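Local structure of enoyl-CoA hydratase EchA1 (Mycobacterium marinum, 3QXI) at residues L26-N31 with G63-A68; N37-A42 with S71-M76; L105-E110 with L122-I127. The protein probably hydrates 2-enoyl-CoA thioesters to 3-hydroxyacyl-CoA thioesters. One frame throughout, in Å; residues are numbered along the deposited sequence.

Contact 1 of 3, residues L26-N31 with G63-A68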
loop_
_atom_site.group_PDB
_atom_site.type_symbol
_atom_site.label_atom_id
_atom_site.label_comp_id
_atom_site.label_asym_id
_atom_site.label_seq_id
_atom_site.Cartn_x
_atom_site.Cartn_y
_atom_site.Cartn_z
ATOM N N LEU B 26 -6.652 -23.487 -17.671
ATOM C CA LEU B 26 -6.294 -24.667 -16.898
ATOM C C LEU B 26 -6.874 -24.601 -15.494
ATOM O O LEU B 26 -6.659 -23.630 -14.769
ATOM C CB LEU B 26 -4.770 -24.829 -16.830
ATOM C CG LEU B 26 -4.234 -26.218 -16.435
ATOM C CD1 LEU B 26 -4.441 -27.227 -17.562
ATOM C CD2 LEU B 26 -2.745 -26.139 -16.015
ATOM N N ILE B 27 -7.618 -25.626 -15.108
ATOM C CA ILE B 27 -8.194 -25.663 -13.782
ATOM C C ILE B 27 -7.425 -26.674 -12.921
ATOM O O ILE B 27 -7.329 -27.845 -13.266
ATOM C CB ILE B 27 -9.717 -25.963 -13.836
ATOM C CG1 ILE B 27 -10.440 -24.851 -14.631
ATOM C CG2 ILE B 27 -10.276 -26.163 -12.407
ATOM C CD1 ILE B 27 -11.871 -25.129 -14.935
ATOM N N ILE B 28 -6.888 -26.191 -11.799
ATOM C CA ILE B 28 -6.002 -26.940 -10.925
ATOM C C ILE B 28 -6.656 -27.088 -9.543
ATOM O O ILE B 28 -6.812 -26.102 -8.801
ATOM C CB ILE B 28 -4.647 -26.191 -10.755
ATOM C CG1 ILE B 28 -4.023 -25.870 -12.125
ATOM C CG2 ILE B 28 -3.680 -27.000 -9.887
ATOM C CD1 ILE B 28 -2.926 -24.819 -12.097
ATOM N N THR B 29 -7.001 -28.326 -9.194
ATOM C CA THR B 29 -7.777 -28.613 -7.994
ATOM C C THR B 29 -6.991 -29.462 -7.003
ATOM O O THR B 29 -6.690 -30.631 -7.288
ATOM C CB THR B 29 -9.067 -29.374 -8.359
ATOM O OG1 THR B 29 -9.722 -28.719 -9.467
ATOM C CG2 THR B 29 -10.004 -29.507 -7.132
ATOM N N ILE B 30 -6.658 -28.880 -5.848
ATOM C CA ILE B 30 -6.112 -29.636 -4.728
ATOM C C ILE B 30 -7.203 -30.613 -4.274
ATOM O O ILE B 30 -8.332 -30.207 -4.025
ATOM C CB ILE B 30 -5.685 -28.730 -3.549
ATOM C CG1 ILE B 30 -4.771 -27.569 -4.007
ATOM C CG2 ILE B 30 -4.998 -29.559 -2.464
ATOM C CD1 ILE B 30 -4.589 -26.462 -2.909
ATOM N N ASN B 31 -6.863 -31.903 -4.206
ATOM C CA ASN B 31 -7.860 -32.969 -4.023
ATOM C C ASN B 31 -7.494 -33.887 -2.864
ATOM O O ASN B 31 -7.236 -35.077 -3.055
ATOM C CB ASN B 31 -7.992 -33.792 -5.310
ATOM C CG ASN B 31 -9.104 -34.840 -5.242
ATOM O OD1 ASN B 31 -10.172 -34.598 -4.672
ATOM N ND2 ASN B 31 -8.860 -36.011 -5.849
ATOM N N GLY B 63 -4.597 -19.689 -15.626
ATOM C CA GLY B 63 -4.710 -20.785 -14.690
ATOM C C GLY B 63 -5.780 -20.436 -13.697
ATOM O O GLY B 63 -6.041 -19.263 -13.487
ATOM N N ILE B 64 -6.438 -21.446 -13.111
ATOM C CA ILE B 64 -7.308 -21.263 -11.933
ATOM C C ILE B 64 -6.966 -22.287 -10.855
ATOM O O ILE B 64 -6.906 -23.465 -11.120
ATOM C CB ILE B 64 -8.797 -21.395 -12.302
ATOM C CG1 ILE B 64 -9.185 -20.298 -13.296
ATOM C CG2 ILE B 64 -9.713 -21.347 -11.023
ATOM C CD1 ILE B 64 -10.610 -20.445 -13.791
ATOM N N LEU B 65 -6.734 -21.846 -9.633
ATOM C CA LEU B 65 -6.421 -22.771 -8.540
ATOM C C LEU B 65 -7.651 -22.901 -7.654
ATOM O O LEU B 65 -8.279 -21.898 -7.326
ATOM C CB LEU B 65 -5.234 -22.226 -7.718
ATOM C CG LEU B 65 -4.839 -23.063 -6.478
ATOM C CD1 LEU B 65 -4.555 -24.485 -6.877
ATOM C CD2 LEU B 65 -3.639 -22.452 -5.737
ATOM N N THR B 66 -8.022 -24.131 -7.303
ATOM C CA THR B 66 -9.199 -24.365 -6.429
ATOM C C THR B 66 -9.006 -25.586 -5.526
ATOM O O THR B 66 -8.036 -26.323 -5.687
ATOM C CB THR B 66 -10.543 -24.397 -7.220
ATOM O OG1 THR B 66 -11.586 -23.886 -6.403
ATOM C CG2 THR B 66 -10.926 -25.817 -7.711
ATOM N N GLY B 67 -9.893 -25.770 -4.555
ATOM C CA GLY B 67 -9.839 -26.965 -3.707
ATOM C C GLY B 67 -11.094 -27.817 -3.876
ATOM O O GLY B 67 -12.190 -27.284 -4.102
ATOM N N ALA B 68 -10.929 -29.139 -3.788
ATOM C CA ALA B 68 -12.069 -30.074 -3.894
ATOM C C ALA B 68 -12.899 -30.073 -2.625
ATOM O O ALA B 68 -12.381 -29.805 -1.551
ATOM C CB ALA B 68 -11.573 -31.474 -4.197
#

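Contact 2 of 3, residues N37-A42 with S71-M76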
loop_
_atom_site.group_PDB
_atom_site.type_symbol
_atom_site.label_atom_id
_atom_site.label_comp_id
_atom_site.label_asym_id
_atom_site.label_seq_id
_atom_site.Cartn_x
_atom_site.Cartn_y
_atom_site.Cartn_z
ATOM N N ASN B 37 -7.576 -30.460 2.280
ATOM C CA ASN B 37 -6.736 -29.966 1.202
ATOM C C ASN B 37 -5.385 -29.418 1.639
ATOM O O ASN B 37 -4.833 -28.514 1.009
ATOM C CB ASN B 37 -7.515 -28.973 0.331
ATOM C CG ASN B 37 -8.507 -29.669 -0.567
ATOM O OD1 ASN B 37 -8.241 -30.762 -1.082
ATOM N ND2 ASN B 37 -9.661 -29.058 -0.746
ATOM N N SER B 38 -4.843 -29.989 2.708
ATOM C CA SER B 38 -3.528 -29.577 3.200
ATOM C C SER B 38 -2.414 -30.002 2.248
ATOM O O SER B 38 -2.530 -31.007 1.553
ATOM C CB SER B 38 -3.284 -30.039 4.648
ATOM O OG SER B 38 -3.133 -31.455 4.749
ATOM N N VAL B 39 -1.345 -29.216 2.196
ATOM C CA VAL B 39 -0.297 -29.434 1.212
ATOM C C VAL B 39 0.835 -30.341 1.730
ATOM O O VAL B 39 1.635 -29.918 2.575
ATOM C CB VAL B 39 0.289 -28.103 0.689
ATOM C CG1 VAL B 39 1.368 -28.372 -0.347
ATOM C CG2 VAL B 39 -0.844 -27.155 0.151
ATOM N N ASN B 40 0.869 -31.583 1.225
ATOM C CA ASN B 40 2.008 -32.491 1.420
ATOM C C ASN B 40 3.019 -32.357 0.273
ATOM O O ASN B 40 2.936 -31.412 -0.523
ATOM C CB ASN B 40 1.540 -33.950 1.575
ATOM C CG ASN B 40 0.793 -34.495 0.337
ATOM O OD1 ASN B 40 0.593 -33.811 -0.673
ATOM N ND2 ASN B 40 0.397 -35.760 0.421
ATOM N N ALA B 41 3.959 -33.294 0.166
ATOM C CA ALA B 41 4.945 -33.213 -0.912
ATOM C C ALA B 41 4.335 -33.515 -2.287
ATOM O O ALA B 41 4.785 -32.986 -3.310
ATOM C CB ALA B 41 6.129 -34.129 -0.625
ATOM N N ALA B 42 3.307 -34.365 -2.295
ATOM C CA ALA B 42 2.616 -34.776 -3.526
ATOM C C ALA B 42 1.853 -33.592 -4.150
ATOM O O ALA B 42 1.947 -33.314 -5.362
ATOM C CB ALA B 42 1.677 -35.981 -3.245
ATOM N N SER B 71 -13.860 -26.601 0.138
ATOM C CA SER B 71 -12.885 -25.887 0.939
ATOM C C SER B 71 -11.620 -25.737 0.117
ATOM O O SER B 71 -11.227 -26.659 -0.614
ATOM C CB SER B 71 -12.604 -26.615 2.250
ATOM O OG SER B 71 -12.396 -25.678 3.291
ATOM N N PHE B 72 -11.002 -24.562 0.209
ATOM C CA PHE B 72 -9.823 -24.243 -0.605
ATOM C C PHE B 72 -8.578 -25.013 -0.144
ATOM O O PHE B 72 -8.091 -25.881 -0.879
ATOM C CB PHE B 72 -9.599 -22.739 -0.624
ATOM C CG PHE B 72 -8.478 -22.289 -1.519
ATOM C CD1 PHE B 72 -8.653 -22.221 -2.898
ATOM C CD2 PHE B 72 -7.252 -21.905 -0.968
ATOM C CE1 PHE B 72 -7.616 -21.781 -3.717
ATOM C CE2 PHE B 72 -6.215 -21.450 -1.768
ATOM C CZ PHE B 72 -6.384 -21.393 -3.139
ATOM N N CYS B 73 -8.109 -24.728 1.074
ATOM C CA CYS B 73 -6.877 -25.311 1.610
ATOM C C CYS B 73 -6.664 -24.860 3.075
ATOM O O CYS B 73 -6.614 -23.669 3.351
ATOM C CB CYS B 73 -5.692 -24.891 0.724
ATOM S SG CYS B 73 -4.015 -25.300 1.312
ATOM N N ALA B 74 -6.563 -25.820 4.002
ATOM C CA ALA B 74 -6.337 -25.538 5.426
ATOM C C ALA B 74 -4.863 -25.253 5.729
ATOM O O ALA B 74 -4.496 -25.040 6.890
ATOM C CB ALA B 74 -6.832 -26.717 6.295
ATOM N N GLY B 75 -4.026 -25.254 4.691
ATOM C CA GLY B 75 -2.613 -24.909 4.822
ATOM C C GLY B 75 -1.628 -26.042 4.582
ATOM O O GLY B 75 -1.947 -27.024 3.918
ATOM N N MET B 76 -0.417 -25.895 5.106
ATOM C CA MET B 76 0.596 -26.930 4.978
ATOM C C MET B 76 0.232 -28.137 5.853
ATOM O O MET B 76 -0.259 -27.991 6.979
ATOM C CB MET B 76 1.997 -26.382 5.309
ATOM C CG MET B 76 3.141 -27.389 5.122
ATOM S SD MET B 76 4.802 -26.707 5.408
ATOM C CE MET B 76 4.835 -26.588 7.208
#

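Contact 3 of 3, residues L105-E110 with L122-I127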
loop_
_atom_site.group_PDB
_atom_site.type_symbol
_atom_site.label_atom_id
_atom_site.label_comp_id
_atom_site.label_asym_id
_atom_site.label_seq_id
_atom_site.Cartn_x
_atom_site.Cartn_y
_atom_site.Cartn_z
ATOM N N LEU B 105 -3.006 -16.144 -13.012
ATOM C CA LEU B 105 -3.490 -17.216 -12.146
ATOM C C LEU B 105 -4.580 -16.674 -11.207
ATOM O O LEU B 105 -4.381 -15.666 -10.536
ATOM C CB LEU B 105 -2.332 -17.780 -11.332
ATOM C CG LEU B 105 -2.620 -18.919 -10.327
ATOM C CD1 LEU B 105 -3.367 -20.104 -10.939
ATOM C CD2 LEU B 105 -1.307 -19.414 -9.666
ATOM N N ILE B 106 -5.735 -17.333 -11.174
ATOM C CA ILE B 106 -6.858 -16.891 -10.331
ATOM C C ILE B 106 -7.122 -17.929 -9.212
ATOM O O ILE B 106 -7.216 -19.117 -9.486
ATOM C CB ILE B 106 -8.138 -16.627 -11.206
ATOM C CG1 ILE B 106 -7.818 -15.636 -12.333
ATOM C CG2 ILE B 106 -9.349 -16.139 -10.344
ATOM C CD1 ILE B 106 -8.973 -15.369 -13.330
ATOM N N ALA B 107 -7.208 -17.501 -7.947
ATOM C CA ALA B 107 -7.687 -18.438 -6.920
ATOM C C ALA B 107 -9.235 -18.411 -6.896
ATOM O O ALA B 107 -9.835 -17.340 -7.022
ATOM C CB ALA B 107 -7.124 -18.133 -5.592
ATOM N N ALA B 108 -9.858 -19.597 -6.805
ATOM C CA ALA B 108 -11.298 -19.729 -6.624
ATOM C C ALA B 108 -11.501 -20.414 -5.261
ATOM O O ALA B 108 -11.249 -21.630 -5.093
ATOM C CB ALA B 108 -11.920 -20.529 -7.755
ATOM N N VAL B 109 -11.944 -19.609 -4.297
ATOM C CA VAL B 109 -11.983 -20.018 -2.899
ATOM C C VAL B 109 -13.385 -20.286 -2.408
ATOM O O VAL B 109 -14.245 -19.433 -2.516
ATOM C CB VAL B 109 -11.394 -18.932 -1.965
ATOM C CG1 VAL B 109 -11.446 -19.414 -0.503
ATOM C CG2 VAL B 109 -9.977 -18.557 -2.386
ATOM N N GLU B 110 -13.566 -21.474 -1.828
ATOM C CA GLU B 110 -14.752 -21.856 -1.072
ATOM C C GLU B 110 -14.248 -22.205 0.309
ATOM O O GLU B 110 -13.099 -22.575 0.447
ATOM C CB GLU B 110 -15.403 -23.097 -1.690
ATOM C CG GLU B 110 -15.711 -22.963 -3.204
ATOM C CD GLU B 110 -17.044 -22.310 -3.484
ATOM O OE1 GLU B 110 -17.729 -21.932 -2.505
ATOM O OE2 GLU B 110 -17.425 -22.194 -4.689
ATOM N N LEU B 122 -2.849 -15.807 -1.972
ATOM C CA LEU B 122 -2.040 -14.600 -2.134
ATOM C C LEU B 122 -0.958 -14.711 -3.247
ATOM O O LEU B 122 -0.556 -13.682 -3.807
ATOM C CB LEU B 122 -1.390 -14.227 -0.788
ATOM C CG LEU B 122 -2.279 -13.567 0.274
ATOM C CD1 LEU B 122 -1.613 -13.585 1.691
ATOM C CD2 LEU B 122 -2.701 -12.118 -0.124
ATOM N N ALA B 123 -0.477 -15.928 -3.536
ATOM C CA ALA B 123 0.527 -16.138 -4.584
ATOM C C ALA B 123 -0.095 -16.111 -5.975
ATOM O O ALA B 123 0.614 -15.985 -6.977
ATOM C CB ALA B 123 1.292 -17.466 -4.366
ATOM N N THR B 124 -1.416 -16.244 -6.047
ATOM C CA THR B 124 -2.130 -16.009 -7.314
ATOM C C THR B 124 -2.202 -14.490 -7.589
ATOM O O THR B 124 -1.797 -13.691 -6.741
ATOM C CB THR B 124 -3.572 -16.652 -7.342
ATOM O OG1 THR B 124 -4.458 -15.908 -6.500
ATOM C CG2 THR B 124 -3.559 -18.143 -6.917
ATOM N N ASP B 125 -2.734 -14.095 -8.747
ATOM C CA ASP B 125 -2.848 -12.671 -9.077
ATOM C C ASP B 125 -4.185 -12.075 -8.682
ATOM O O ASP B 125 -4.262 -10.895 -8.356
ATOM C CB ASP B 125 -2.585 -12.454 -10.573
ATOM C CG ASP B 125 -1.264 -13.114 -11.022
ATOM O OD1 ASP B 125 -0.206 -12.806 -10.437
ATOM O OD2 ASP B 125 -1.306 -13.982 -11.902
ATOM N N LEU B 126 -5.226 -12.915 -8.735
ATOM C CA LEU B 126 -6.612 -12.473 -8.539
ATOM C C LEU B 126 -7.312 -13.520 -7.674
ATOM O O LEU B 126 -7.038 -14.717 -7.801
ATOM C CB LEU B 126 -7.338 -12.316 -9.898
ATOM C CG LEU B 126 -6.619 -11.424 -10.931
ATOM C CD1 LEU B 126 -7.199 -11.549 -12.368
ATOM C CD2 LEU B 126 -6.618 -9.963 -10.460
ATOM N N ILE B 127 -8.185 -13.052 -6.790
ATOM C CA ILE B 127 -8.961 -13.948 -5.912
ATOM C C ILE B 127 -10.440 -13.793 -6.112
ATOM O O ILE B 127 -10.954 -12.686 -6.047
ATOM C CB ILE B 127 -8.690 -13.739 -4.417
ATOM C CG1 ILE B 127 -7.202 -13.927 -4.120
ATOM C CG2 ILE B 127 -9.561 -14.743 -3.612
ATOM C CD1 ILE B 127 -6.767 -13.517 -2.669
#

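Contact 1 of 3, residues L26-N31 with G63-A68
A beta-alpha-beta crossover brings Leu26-Ile30 and Gly63-Gly67 together as adjacent parallel strands, with helix 41-56 connecting them. Five backbone bonds run from Leu26 O, which accepts Ile64 N at 2.8 Å, to Ile30 O, which accepts Ala68 N at 2.8 Å. Between them Ile64 O and Thr66 O take the amides of Ile28 and Ile30, while Ile28 O receives Thr66 N. The short segments are turned by 25° against each other, and the ladder is supplemented by CA-H...O contacts such as Thr29 CA to Thr66 O at 3.3 Å.

In this inner part of the crotonase-type sheet the two faces differ. On one, Leu65 CD1 is wedged against Ile28, 3.4 Å from Ile28 O and 4.0 Å from Ile28 CG2, and also approaches Ile30 CG1; helix 41-56 packs on both isoleucines. On the other, Ile27 and Ile64 lie under helix 193-205, and the threonines run side by side. Thr29 OG1 meets the methyl Thr66 CG2 at 3.6 Å, whereas Thr66 OG1 is bonded to Ala108 O of the next strand. With OG1 of Thr29 beside the backbone N (chi1 -48°), CG2 falls anti to that N, and Thr29 CG2 lies 3.5 Å from Ala68 N.

Contact 2 of 3, residues N37-A42 with S71-M76
With CG turned anti to its own carbonyl carbon (chi1 -75°), Asn37 extends its amide toward Ser71, while Cys73, whose SG is anti to the backbone N (chi1 172°), places that SG beside Asn37 O and Val39 CG2. Both segments belong to the crotonase fold. Residues 37-42 lead into helix 41-56. Residues 71-76 lie in the loop between strand 62-67 and helix 78-83, which in relatives contributes one of the two peptide N-H groups of the oxyanion hole.

Asn37 ND2 donates to Ser71 O at 2.9 Å. The acceptor lies in the amide plane, but the nitrogen comes in 35° off the plane of the Ser71 carbonyl. ND2 also donates to Ala68 O and OD1 accepts Arg32 N, so three bonds fix the rotation of this buried amide. Asn37 CB rests against Phe72 O at 3.4 Å.

Farther along, the backbones of Val39 and Met76 form a single bridge. Val39 N donates to Gly75 O at 2.9 Å, in the carbonyl plane, and Ser38 CA approaches the same Gly75 O at 3.1 Å. Holding Gly75 O restrains the Gly75-Met76 peptide, whose N-H is probably the oxyanion-hole donor, as in relatives. Leu120 of helix 116-123 packs on both Val39 and Cys73. At the sulfur itself, Val39 CG2 touches Cys73 SG at 3.9 Å, and Gly75 N makes a weak hydrogen bond to Cys73 SG at 3.4 Å.

Contact 3 of 3, residues L105-E110 with L122-I127
Thr124 enters against Leu105 and Ala107 with its CB first, 3.4 Å from Leu105 O. There it forks. Thr124 CG2 presses on Leu105 CG at 3.6 Å, the two side chains crossing at about a right angle. Thr124 OG1 stands between the backbone N and the carbonyl carbon (chi1 73°), where it is 3.6 Å from Ala107 CB and bonds back to Ala121 O in helix 116-123.

The chain leaves that helix and re-enters the main sheet of the crotonase fold, where strand 126-130 pairs in parallel with strand 105-109. Asp125 grips both backbone groups of Leu105: its N donates to Leu105 O at 2.9 Å, and its OD2 accepts Leu105 N at 3.0 Å on the anti side, 21° out of the carboxylate plane. The same OD2 forms a salt bridge with Lys216 NZ, which probably stabilises its charge. Leu126 N makes a weak second hydrogen bond to Leu105 O, and Ala107 N bonds to Leu126 O at 2.8 Å. Ile106 CG1 meets Leu126 CD1 at 4.1 Å on one face; on the other, Val109 CG2 reaches Ile127 CG2 at 4.0 Å. Met164 and Ala161 of a second subunit pack on Asp125 and Leu126.

In the fold
All three contacts are buried; the centre of contact 3 lies nearest the centre of the chain, about 4 Å away, against 11 Å and 15 Å for the centres of contacts 1 and 2. Contacts 1 and 3 belong to one sheet, where strands 62-67 and 105-109 are neighbours: Leu65 N bonds to Ile106 O between them. Contact 1 is almost wholly backbone ladder and aliphatic packing; contact 3 adds a buried carboxylate and reaches a second subunit. Contact 2 lies beyond the strand ends and joins irregular loops; its Asn37 amide also ties it to Ala68 at the end of contact 1, and Phe72 packs on Ala107 and Val109 of contact 3.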